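Side-chain contacts in enoyl-CoA hydratase (Mycobacterium avium, PDB 3OC7), which probably hydrates 2-enoyl-CoA thioesters to 3-hydroxyacyl-CoA in fatty acid metabolism, as a trimeric member of the crotonase family: residues D88-R93 and R243-D248; T158-L163 and R170-G175; M191-E194 and A198-D201. All coordinates share one frame; numbering follows the deposited sequence. Where two conformers were deposited one is given.

Interaction 1: D88-R93 and R243-D248; sequences DMAVER and RLFVSD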
ATOM      1  N   ASP A  88     -10.059  18.191  29.674  1.00 24.71           N
ATOM      2  CA  ASP A  88     -11.200  18.662  28.876  1.00 24.69           C
ATOM      3  C   ASP A  88     -10.763  19.491  27.665  1.00 24.06           C
ATOM      4  O   ASP A  88     -11.297  19.313  26.559  1.00 23.26           O
ATOM      5  CB  ASP A  88     -12.194  19.456  29.739  1.00 25.57           C
ATOM      6  CG  ASP A  88     -12.929  18.584  30.750  1.00 27.29           C
ATOM      7  OD1 ASP A  88     -13.272  17.422  30.434  1.00 29.00           O
ATOM      8  OD2 ASP A  88     -13.184  19.071  31.875  1.00 30.66           O
ATOM      9  N   MET A  89      -9.793  20.384  27.865  1.00 23.66           N
ATOM     10  CA  MET A  89      -9.255  21.211  26.775  1.00 23.76           C
ATOM     11  C   MET A  89      -8.515  20.368  25.722  1.00 22.20           C
ATOM     12  O   MET A  89      -8.657  20.608  24.517  1.00 22.02           O
ATOM     13  CB  MET A  89      -8.348  22.335  27.312  1.00 24.79           C
ATOM     14  CG  MET A  89      -9.095  23.553  27.884  1.00 28.40           C
ATOM     15  SD  MET A  89      -8.056  24.782  28.730  1.00 35.45           S
ATOM     16  CE  MET A  89      -7.238  25.597  27.363  1.00 35.06           C
ATOM     17  N   ALA A  90      -7.750  19.372  26.180  1.00 20.50           N
ATOM     18  CA  ALA A  90      -7.005  18.467  25.281  1.00 18.76           C
ATOM     19  C   ALA A  90      -7.906  17.553  24.429  1.00 17.94           C
ATOM     20  O   ALA A  90      -7.658  17.399  23.229  1.00 16.47           O
ATOM     21  CB  ALA A  90      -5.984  17.629  26.061  1.00 18.89           C
ATOM     22  N   VAL A  91      -8.946  16.968  25.030  1.00 16.78           N
ATOM     23  CA  VAL A  91      -9.882  16.109  24.271  1.00 16.43           C
ATOM     24  C   VAL A  91     -10.655  16.900  23.191  1.00 16.51           C
ATOM     25  O   VAL A  91     -10.863  16.403  22.071  1.00 15.35           O
ATOM     26  CB  VAL A  91     -10.813  15.242  25.200  1.00 15.75           C
ATOM     27  CG1 VAL A  91     -11.900  16.096  25.888  1.00 18.22           C
ATOM     28  CG2 VAL A  91     -11.421  14.080  24.420  1.00 16.55           C
ATOM     29  N   GLU A  92     -11.066  18.129  23.509  1.00 16.87           N
ATOM     30  CA  GLU A  92     -11.743  19.000  22.540  0.50 17.18           C
ATOM     31  C   GLU A  92     -10.818  19.459  21.413  1.00 16.71           C
ATOM     32  O   GLU A  92     -11.234  19.562  20.257  1.00 16.60           O
ATOM     33  CB  GLU A  92     -12.365  20.218  23.229  0.50 17.72           C
ATOM     34  CG  GLU A  92     -13.704  19.953  23.901  0.50 19.64           C
ATOM     35  CD  GLU A  92     -14.640  19.084  23.070  0.50 21.61           C
ATOM     36  OE1 GLU A  92     -14.943  19.423  21.899  0.50 21.08           O
ATOM     37  OE2 GLU A  92     -15.086  18.058  23.603  0.50 23.40           O
ATOM     38  N   ARG A  93      -9.554  19.750  21.740  1.00 16.71           N
ATOM     39  CA  ARG A  93      -8.554  20.102  20.707  1.00 16.08           C
ATOM     40  C   ARG A  93      -8.394  18.962  19.670  1.00 14.65           C
ATOM     41  O   ARG A  93      -8.302  19.206  18.443  1.00 14.13           O
ATOM     42  CB  ARG A  93      -7.179  20.456  21.318  1.00 17.25           C
ATOM     43  CG  ARG A  93      -7.057  21.838  21.977  1.00 21.39           C
ATOM     44  CD  ARG A  93      -5.576  22.244  22.116  1.00 24.35           C
ATOM     45  NE  ARG A  93      -4.778  21.310  22.921  1.00 26.07           N
ATOM     46  CZ  ARG A  93      -4.711  21.330  24.251  1.00 26.31           C
ATOM     47  NH1 ARG A  93      -5.400  22.227  24.943  1.00 27.10           N
ATOM     48  NH2 ARG A  93      -3.960  20.442  24.891  1.00 26.71           N
ATOM     49  N   ARG A 243      -5.352  11.650  27.315  1.00 16.91           N
ATOM     50  CA  ARG A 243      -4.652  10.881  28.367  1.00 17.65           C
ATOM     51  C   ARG A 243      -3.134  11.063  28.298  1.00 17.78           C
ATOM     52  O   ARG A 243      -2.469  11.244  29.326  1.00 17.69           O
ATOM     53  CB  ARG A 243      -4.990   9.384  28.291  1.00 18.17           C
ATOM     54  CG  ARG A 243      -6.397   9.005  28.733  1.00 20.75           C
ATOM     55  CD  ARG A 243      -6.513   7.503  29.053  1.00 24.27           C
ATOM     56  NE  ARG A 243      -6.169   6.629  27.927  1.00 26.58           N
ATOM     57  CZ  ARG A 243      -6.993   6.317  26.925  1.00 26.24           C
ATOM     58  NH1 ARG A 243      -8.226   6.813  26.878  1.00 26.34           N
ATOM     59  NH2 ARG A 243      -6.574   5.516  25.953  1.00 28.01           N
ATOM     60  N   LEU A 244      -2.566  11.005  27.092  1.00 16.49           N
ATOM     61  CA  LEU A 244      -1.125  11.192  26.958  1.00 16.84           C
ATOM     62  C   LEU A 244      -0.696  12.624  27.326  1.00 16.67           C
ATOM     63  O   LEU A 244       0.314  12.815  28.010  1.00 16.79           O
ATOM     64  CB  LEU A 244      -0.631  10.787  25.560  1.00 16.81           C
ATOM     65  CG  LEU A 244      -0.747   9.302  25.163  1.00 16.88           C
ATOM     66  CD1 LEU A 244      -0.653   9.129  23.637  1.00 16.47           C
ATOM     67  CD2 LEU A 244       0.306   8.424  25.876  1.00 19.08           C
ATOM     68  N   PHE A 245      -1.471  13.624  26.897  1.00 16.92           N
ATOM     69  CA  PHE A 245      -1.131  15.036  27.166  1.00 17.75           C
ATOM     70  C   PHE A 245      -0.945  15.371  28.669  1.00 18.15           C
ATOM     71  O   PHE A 245      -0.042  16.138  29.034  1.00 18.33           O
ATOM     72  CB  PHE A 245      -2.171  15.988  26.527  1.00 18.22           C
ATOM     73  CG  PHE A 245      -1.770  17.455  26.568  1.00 18.65           C
ATOM     74  CD1 PHE A 245      -0.914  17.987  25.607  1.00 21.19           C
ATOM     75  CD2 PHE A 245      -2.245  18.295  27.572  1.00 21.18           C
ATOM     76  CE1 PHE A 245      -0.532  19.329  25.644  1.00 22.67           C
ATOM     77  CE2 PHE A 245      -1.864  19.647  27.623  1.00 22.27           C
ATOM     78  CZ  PHE A 245      -1.007  20.160  26.650  1.00 22.58           C
ATOM     79  N   VAL A 246      -1.801  14.813  29.521  1.00 18.82           N
ATOM     80  CA  VAL A 246      -1.793  15.119  30.966  1.00 19.79           C
ATOM     81  C   VAL A 246      -0.927  14.160  31.816  1.00 20.42           C
ATOM     82  O   VAL A 246      -0.888  14.274  33.047  1.00 20.85           O
ATOM     83  CB  VAL A 246      -3.250  15.224  31.550  1.00 20.04           C
ATOM     84  CG1 VAL A 246      -4.072  16.264  30.792  1.00 20.58           C
ATOM     85  CG2 VAL A 246      -3.946  13.863  31.559  1.00 21.05           C
ATOM     86  N   SER A 247      -0.233  13.227  31.161  1.00 20.23           N
ATOM     87  CA  SER A 247       0.598  12.219  31.837  1.00 20.34           C
ATOM     88  C   SER A 247       1.911  12.768  32.396  1.00 20.93           C
ATOM     89  O   SER A 247       2.367  13.840  31.991  1.00 20.70           O
ATOM     90  CB  SER A 247       0.909  11.059  30.877  1.00 19.73           C
ATOM     91  OG  SER A 247       1.837  11.461  29.877  1.00 18.93           O
ATOM     92  N   ASP A 248       2.526  12.001  33.302  1.00 21.58           N
ATOM     93  CA  ASP A 248       3.824  12.362  33.906  1.00 21.85           C
ATOM     94  C   ASP A 248       4.981  12.443  32.901  1.00 21.10           C
ATOM     95  O   ASP A 248       5.784  13.382  32.955  1.00 21.00           O
ATOM     96  CB  ASP A 248       4.192  11.407  35.055  1.00 22.94           C
ATOM     97  CG  ASP A 248       3.247  11.515  36.257  1.00 25.11           C
ATOM     98  OD1 ASP A 248       2.557  12.546  36.425  1.00 28.46           O
ATOM     99  OD2 ASP A 248       3.205  10.547  37.049  1.00 29.63           O
TER

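Interaction 2: T158-L163 and R170-G175; sequences TLLPKL and RYYLTG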
ATOM      1  N   THR A 158      -5.499  10.162   8.695  1.00  8.59           N
ATOM      2  CA  THR A 158      -5.119  10.425   7.280  1.00  9.14           C
ATOM      3  C   THR A 158      -3.713   9.927   6.871  1.00  9.91           C
ATOM      4  O   THR A 158      -3.489   9.704   5.669  1.00 10.53           O
ATOM      5  CB  THR A 158      -5.297  11.933   6.875  1.00  8.40           C
ATOM      6  OG1 THR A 158      -4.434  12.775   7.662  1.00  9.33           O
ATOM      7  CG2 THR A 158      -6.782  12.383   6.971  1.00 10.09           C
ATOM      8  N   LEU A 159      -2.785   9.745   7.825  1.00  9.91           N
ATOM      9  CA  LEU A 159      -1.446   9.192   7.506  1.00 10.43           C
ATOM     10  C   LEU A 159      -1.422   7.683   7.230  1.00 10.03           C
ATOM     11  O   LEU A 159      -0.768   7.224   6.262  1.00 10.63           O
ATOM     12  CB  LEU A 159      -0.412   9.526   8.604  1.00 10.72           C
ATOM     13  CG  LEU A 159      -0.043  10.998   8.831  1.00 11.97           C
ATOM     14  CD1 LEU A 159       1.113  11.068   9.821  1.00 13.68           C
ATOM     15  CD2 LEU A 159       0.299  11.714   7.527  1.00 13.59           C
ATOM     16  N   LEU A 160      -2.110   6.892   8.053  1.00  8.82           N
ATOM     17  CA  LEU A 160      -2.025   5.424   7.886  1.00  9.76           C
ATOM     18  C   LEU A 160      -2.648   4.858   6.582  1.00  9.77           C
ATOM     19  O   LEU A 160      -2.118   3.868   6.051  1.00 10.70           O
ATOM     20  CB  LEU A 160      -2.470   4.656   9.149  1.00 10.47           C
ATOM     21  CG  LEU A 160      -1.644   4.919  10.425  1.00 10.89           C
ATOM     22  CD1 LEU A 160      -2.191   4.067  11.575  1.00 15.66           C
ATOM     23  CD2 LEU A 160      -0.126   4.694  10.241  1.00 12.81           C
ATOM     24  N   PRO A 161      -3.723   5.478   6.045  1.00  9.35           N
ATOM     25  CA  PRO A 161      -4.215   5.035   4.707  1.00  9.68           C
ATOM     26  C   PRO A 161      -3.282   5.381   3.519  1.00  9.53           C
ATOM     27  O   PRO A 161      -3.431   4.779   2.455  1.00 11.89           O
ATOM     28  CB  PRO A 161      -5.578   5.752   4.554  1.00  9.93           C
ATOM     29  CG  PRO A 161      -5.923   6.217   5.926  1.00 11.90           C
ATOM     30  CD  PRO A 161      -4.658   6.417   6.697  1.00  9.92           C
ATOM     31  N   LYS A 162      -2.338   6.324   3.681  1.00  9.10           N
ATOM     32  CA  LYS A 162      -1.538   6.843   2.540  1.00  9.30           C
ATOM     33  C   LYS A 162      -0.012   6.530   2.551  1.00  8.61           C
ATOM     34  O   LYS A 162       0.627   6.450   1.479  1.00  9.69           O
ATOM     35  CB  LYS A 162      -1.823   8.351   2.336  1.00  8.92           C
ATOM     36  CG  LYS A 162      -3.342   8.692   2.259  1.00 10.11           C
ATOM     37  CD  LYS A 162      -3.641  10.136   1.779  1.00 10.03           C
ATOM     38  CE  LYS A 162      -5.160  10.416   1.868  1.00  9.79           C
ATOM     39  NZ  LYS A 162      -5.589  11.702   1.225  1.00 10.79           N
ATOM     40  N   LEU A 163       0.586   6.367   3.731  1.00  8.85           N
ATOM     41  CA  LEU A 163       2.035   6.047   3.853  1.00  9.77           C
ATOM     42  C   LEU A 163       2.251   4.550   3.641  1.00  9.88           C
ATOM     43  O   LEU A 163       1.405   3.741   4.049  1.00 10.38           O
ATOM     44  CB  LEU A 163       2.536   6.386   5.266  1.00 10.55           C
ATOM     45  CG  LEU A 163       2.633   7.826   5.747  1.00 15.14           C
ATOM     46  CD1 LEU A 163       3.046   7.888   7.217  1.00 16.99           C
ATOM     47  CD2 LEU A 163       3.639   8.539   4.913  1.00 16.61           C
ATOM     48  N   ARG A 170       8.862   3.099  10.676  1.00 10.78           N
ATOM     49  CA  ARG A 170      10.190   3.727  10.849  1.00 10.53           C
ATOM     50  C   ARG A 170      10.080   5.140  11.453  1.00 10.34           C
ATOM     51  O   ARG A 170      10.614   5.400  12.546  1.00 10.92           O
ATOM     52  CB  ARG A 170      10.971   3.777   9.515  1.00 10.37           C
ATOM     53  CG  ARG A 170      12.338   4.497   9.615  1.00 10.96           C
ATOM     54  CD  ARG A 170      13.005   4.716   8.254  1.00 12.52           C
ATOM     55  NE  ARG A 170      14.327   5.352   8.385  1.00 15.50           N
ATOM     56  CZ  ARG A 170      15.234   5.372   7.409  1.00 17.16           C
ATOM     57  NH1 ARG A 170      14.977   4.786   6.241  1.00 18.21           N
ATOM     58  NH2 ARG A 170      16.405   5.974   7.596  1.00 17.60           N
ATOM     59  N   TYR A 171       9.368   6.041  10.772  1.00 10.17           N
ATOM     60  CA  TYR A 171       9.386   7.468  11.121  1.00 10.25           C
ATOM     61  C   TYR A 171       8.612   7.810  12.433  1.00  9.87           C
ATOM     62  O   TYR A 171       9.021   8.727  13.158  1.00 11.12           O
ATOM     63  CB  TYR A 171       9.025   8.363   9.893  1.00  9.49           C
ATOM     64  CG  TYR A 171      10.123   8.345   8.817  1.00  9.88           C
ATOM     65  CD1 TYR A 171      11.390   8.878   9.083  1.00 12.77           C
ATOM     66  CD2 TYR A 171       9.911   7.762   7.560  1.00  9.98           C
ATOM     67  CE1 TYR A 171      12.421   8.837   8.116  1.00 13.95           C
ATOM     68  CE2 TYR A 171      10.953   7.723   6.571  1.00 11.85           C
ATOM     69  CZ  TYR A 171      12.192   8.267   6.877  1.00 12.13           C
ATOM     70  OH  TYR A 171      13.207   8.235   5.931  1.00 16.50           O
ATOM     71  N   TYR A 172       7.554   7.053  12.747  1.00  9.75           N
ATOM     72  CA  TYR A 172       6.858   7.119  14.067  1.00 10.14           C
ATOM     73  C   TYR A 172       7.801   6.782  15.260  1.00  9.69           C
ATOM     74  O   TYR A 172       7.656   7.350  16.362  1.00 11.95           O
ATOM     75  CB  TYR A 172       5.640   6.145  14.098  1.00  9.40           C
ATOM     76  CG  TYR A 172       4.273   6.642  13.541  1.00  9.47           C
ATOM     77  CD1 TYR A 172       4.192   7.447  12.400  1.00  9.87           C
ATOM     78  CD2 TYR A 172       3.056   6.217  14.118  1.00  9.19           C
ATOM     79  CE1 TYR A 172       2.946   7.864  11.880  1.00 10.00           C
ATOM     80  CE2 TYR A 172       1.804   6.643  13.603  1.00 10.08           C
ATOM     81  CZ  TYR A 172       1.761   7.453  12.481  1.00 10.55           C
ATOM     82  OH  TYR A 172       0.519   7.865  11.982  1.00 11.51           O
ATOM     83  N   LEU A 173       8.751   5.858  15.046  1.00  9.96           N
ATOM     84  CA  LEU A 173       9.602   5.347  16.142  1.00 10.85           C
ATOM     85  C   LEU A 173      11.005   5.980  16.236  1.00 11.29           C
ATOM     86  O   LEU A 173      11.552   6.090  17.347  1.00 12.34           O
ATOM     87  CB  LEU A 173       9.683   3.805  16.084  1.00 10.17           C
ATOM     88  CG  LEU A 173       8.338   3.056  16.174  1.00  9.95           C
ATOM     89  CD1 LEU A 173       8.503   1.562  15.896  1.00 11.16           C
ATOM     90  CD2 LEU A 173       7.632   3.310  17.518  1.00 10.75           C
ATOM     91  N   THR A 174      11.582   6.409  15.105  1.00 11.85           N
ATOM     92  CA  THR A 174      12.922   7.050  15.096  1.00 12.95           C
ATOM     93  C   THR A 174      12.927   8.575  15.295  1.00 13.38           C
ATOM     94  O   THR A 174      13.938   9.137  15.744  1.00 13.73           O
ATOM     95  CB  THR A 174      13.712   6.763  13.781  1.00 12.85           C
ATOM     96  OG1 THR A 174      13.098   7.477  12.687  1.00 11.78           O
ATOM     97  CG2 THR A 174      13.817   5.256  13.471  1.00 14.13           C
ATOM     98  N   GLY A 175      11.842   9.251  14.914  1.00 12.69           N
ATOM     99  CA  GLY A 175      11.804  10.731  14.950  1.00 13.29           C
ATOM    100  C   GLY A 175      12.733  11.452  13.967  1.00 14.01           C
ATOM    101  O   GLY A 175      12.960  12.665  14.111  1.00 14.26           O
TER

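Interaction 3: M191-E194 and A198-D201; sequences MAAE and AAID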
ATOM      1  N   MET A 191       4.167  14.717  -5.077  1.00 10.73           N
ATOM      2  CA  MET A 191       5.386  15.034  -5.835  1.00 11.97           C
ATOM      3  C   MET A 191       6.247  16.126  -5.212  1.00 11.52           C
ATOM      4  O   MET A 191       5.733  17.109  -4.659  1.00 10.72           O
ATOM      5  CB  MET A 191       5.056  15.402  -7.281  1.00 14.76           C
ATOM      6  CG  MET A 191       3.920  16.371  -7.472  1.00 17.79           C
ATOM      7  SD  MET A 191       3.549  16.761  -9.212  1.00 28.72           S
ATOM      8  CE  MET A 191       4.919  17.817  -9.572  1.00 18.90           C
ATOM      9  N   ALA A 192       7.556  15.923  -5.320  1.00 11.74           N
ATOM     10  CA  ALA A 192       8.552  16.975  -5.048  1.00 11.98           C
ATOM     11  C   ALA A 192       8.794  17.832  -6.306  1.00 12.94           C
ATOM     12  O   ALA A 192       8.906  17.294  -7.415  1.00 15.01           O
ATOM     13  CB  ALA A 192       9.870  16.336  -4.580  1.00 12.20           C
ATOM     14  N   ALA A 193       8.886  19.155  -6.142  1.00 13.15           N
ATOM     15  CA  ALA A 193       9.133  20.056  -7.296  1.00 14.03           C
ATOM     16  C   ALA A 193      10.111  21.174  -6.939  1.00 15.28           C
ATOM     17  O   ALA A 193       9.968  21.789  -5.892  1.00 15.39           O
ATOM     18  CB  ALA A 193       7.805  20.651  -7.804  1.00 14.62           C
ATOM     19  N   GLU A 194      11.099  21.445  -7.810  1.00 15.11           N
ATOM     20  CA  GLU A 194      11.996  22.607  -7.633  1.00 16.79           C
ATOM     21  C   GLU A 194      11.272  23.955  -7.833  1.00 16.37           C
ATOM     22  O   GLU A 194      11.547  24.916  -7.102  1.00 16.83           O
ATOM     23  CB  GLU A 194      13.247  22.524  -8.527  1.00 17.29           C
ATOM     24  CG  GLU A 194      14.320  23.599  -8.164  1.00 20.07           C
ATOM     25  CD  GLU A 194      15.605  23.500  -8.974  1.00 23.41           C
ATOM     26  OE1 GLU A 194      15.545  23.516 -10.223  1.00 23.11           O
ATOM     27  OE2 GLU A 194      16.693  23.449  -8.361  1.00 24.25           O
ATOM     28  N   ALA A 198       5.045  26.624 -10.837  1.00 15.44           N
ATOM     29  CA  ALA A 198       4.847  25.987 -12.143  1.00 15.40           C
ATOM     30  C   ALA A 198       4.106  24.636 -12.041  1.00 15.27           C
ATOM     31  O   ALA A 198       3.245  24.332 -12.881  1.00 15.56           O
ATOM     32  CB  ALA A 198       6.190  25.815 -12.865  1.00 16.91           C
ATOM     33  N   ALA A 199       4.439  23.837 -11.020  1.00 14.43           N
ATOM     34  CA  ALA A 199       3.793  22.532 -10.823  1.00 13.37           C
ATOM     35  C   ALA A 199       2.304  22.667 -10.426  1.00 12.92           C
ATOM     36  O   ALA A 199       1.441  21.964 -10.978  1.00 12.49           O
ATOM     37  CB  ALA A 199       4.586  21.692  -9.795  1.00 14.14           C
ATOM     38  N   ILE A 200       2.014  23.573  -9.487  1.00 12.56           N
ATOM     39  CA  ILE A 200       0.626  23.880  -9.089  1.00 12.16           C
ATOM     40  C   ILE A 200      -0.204  24.396 -10.278  1.00 13.30           C
ATOM     41  O   ILE A 200      -1.339  23.935 -10.482  1.00 13.18           O
ATOM     42  CB  ILE A 200       0.563  24.862  -7.844  1.00 11.82           C
ATOM     43  CG1 ILE A 200       1.160  24.207  -6.571  1.00 12.03           C
ATOM     44  CG2 ILE A 200      -0.860  25.408  -7.598  1.00 12.24           C
ATOM     45  CD1 ILE A 200       0.326  23.067  -5.931  1.00 10.87           C
ATOM     46  N   ASP A 201       0.352  25.322 -11.077  1.00 14.26           N
ATOM     47  CA  ASP A 201      -0.373  25.864 -12.240  1.00 15.54           C
ATOM     48  C   ASP A 201      -0.772  24.748 -13.228  1.00 14.74           C
ATOM     49  O   ASP A 201      -1.921  24.719 -13.712  1.00 14.89           O
ATOM     50  CB  ASP A 201       0.438  26.978 -12.944  1.00 16.26           C
ATOM     51  CG  ASP A 201       0.358  28.350 -12.224  1.00 20.99           C
ATOM     52  OD1 ASP A 201      -0.431  28.525 -11.270  1.00 25.29           O
ATOM     53  OD2 ASP A 201       1.104  29.274 -12.631  1.00 25.20           O
TER

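Interaction 1: D88-R93 and R243-D248
Arg93 reaches out from helix 86-106 and sets one nitrogen of its guanidinium over a face of the Phe245 ring. NH2 sits 3.4 Å above the ring plane, over its centre, and its nearest carbon is Phe245 CZ, also 3.4 Å away. The pair is a cation-pi contact: Arg93 CZ lies 4.8 Å from the centroid of the Phe245 ring, 18° off the ring normal. The guanidinium does not lie flat on the ring. The two planes are 64° apart, so the guanidinium approaches with NH2 leading instead of stacking. Beside it, Ala90 CB meets the ring obliquely, 4.1 Å from Phe245 CD2.

Ala90 is also the residue whose CA comes nearest to that of Phe245, and its own CA lies 3.6 Å off one face of the Arg93 guanidinium, toward the rim. The Arg93 chain bends at chi3 (-59°), which turns the guanidinium back along its own helix toward the ring. Phe245 lies near the C-terminal end of helix 212-245; Ala242, also on that helix, packs against Ala90 and Val91. Past Phe245, Ser247 stands at the N-cap of the following helix, its OG weakly hydrogen-bonded to Ala250 N and within hydrogen-bonding reach of Gln213 of the second subunit. No hydrogen bond joins the segments, so the contact depends on dispersion and on the attraction between a presumably cationic guanidinium and the pi cloud of the Phe245 ring.

Interaction 2: T158-L163 and R170-G175
Tyr172 reaches across between two consecutive helices of the crotonase fold, from helix 165-174 to Leu159 and Leu160, in and just beyond helix 156-159. The backbones stay well apart, 10.8 Å between the CA atoms of Leu159 and Tyr172, and the long phenol makes up the difference. Tyr172 CB points toward residues 158-163, and with CG anti to the carbonyl carbon (chi1 -86°) the ring extends in that direction. Along one edge, CE1 lies 4.2 Å from Leu159 CD1, which sits near the ring plane. Farther out, CZ is 4.0 Å from Leu160 CD2, a methyl that approaches obliquely.

At the tip, the hydroxyl oxygen is set among aliphatic carbons of both leucines, and its polar need is met by a hydrogen bond with Ser156 OG, just ahead of residues 158-163. The contact is buried, and part of its packing comes from a neighbouring chain: Leu221 of the second subunit touches Leu160, and Thr222 of that subunit touches Tyr172. Leu188 of the same chain lies against Leu159. Around Tyr172 OH, Leu160 CD2 is at 3.7 Å, and Leu159 CB and CD1 are each at 3.9 Å.

Interaction 3: M191-E194 and A198-D201
The chain leaves strand 191-192 still extended and soon enters helix 196-208, bringing the CA atoms of Ala193 and Ala199 to 6.9 Å. Between them the two alanine methyls face each other directly, with Ala193 CB 3.9 Å from Ala199 CB. Met191, two residues earlier, also has its CB directed toward the helix and supplies the second partner: Met191 CE ends 3.9 Å from Ala199 CB. A single methyl of the helix is thus met by two groups from the extended segment.

In the crotonase fold seen here, strand 191-192 is, within this chain, an edge strand of the mixed six-stranded sheet; Met191, and Ala193 just beyond the strand, are hydrogen-bonded to the backbone of strand 132-135. The helix lies against that part of the sheet, where Val134 of the neighbouring strand touches Met191, Ala193, Ala199 and Ile200 alike.

Met191 reaches Ala199 by its torsions. Its CG sits between the backbone N and the carbonyl carbon (chi1 46°), the chain then runs straight through chi2, and the turn at chi3 (-74°) swings CE round to the helix. Arg170 of the third subunit also packs on Met191.

Overall arrangement
Interaction 2 is the buried one; interaction 1 is only partly buried and interaction 3 lies at the surface. Interactions 1 and 3 sit on opposite sides of the chain's centre, their own centres about 38 Å apart, and along the sequence both other contacts are nested inside the loop that interaction 1 closes. Within one chain the three contacts do not touch, though Arg170 of the third subunit meets Met191. Interaction 1 joins helices far apart in sequence and brings in a guanidinium; interaction 2 ties neighbouring helices through a phenol among leucines; interaction 3 sets a sheet edge on the next helix with small methyl contacts. Interaction 1 touches the second subunit, interaction 3 the third, and interaction 2 both.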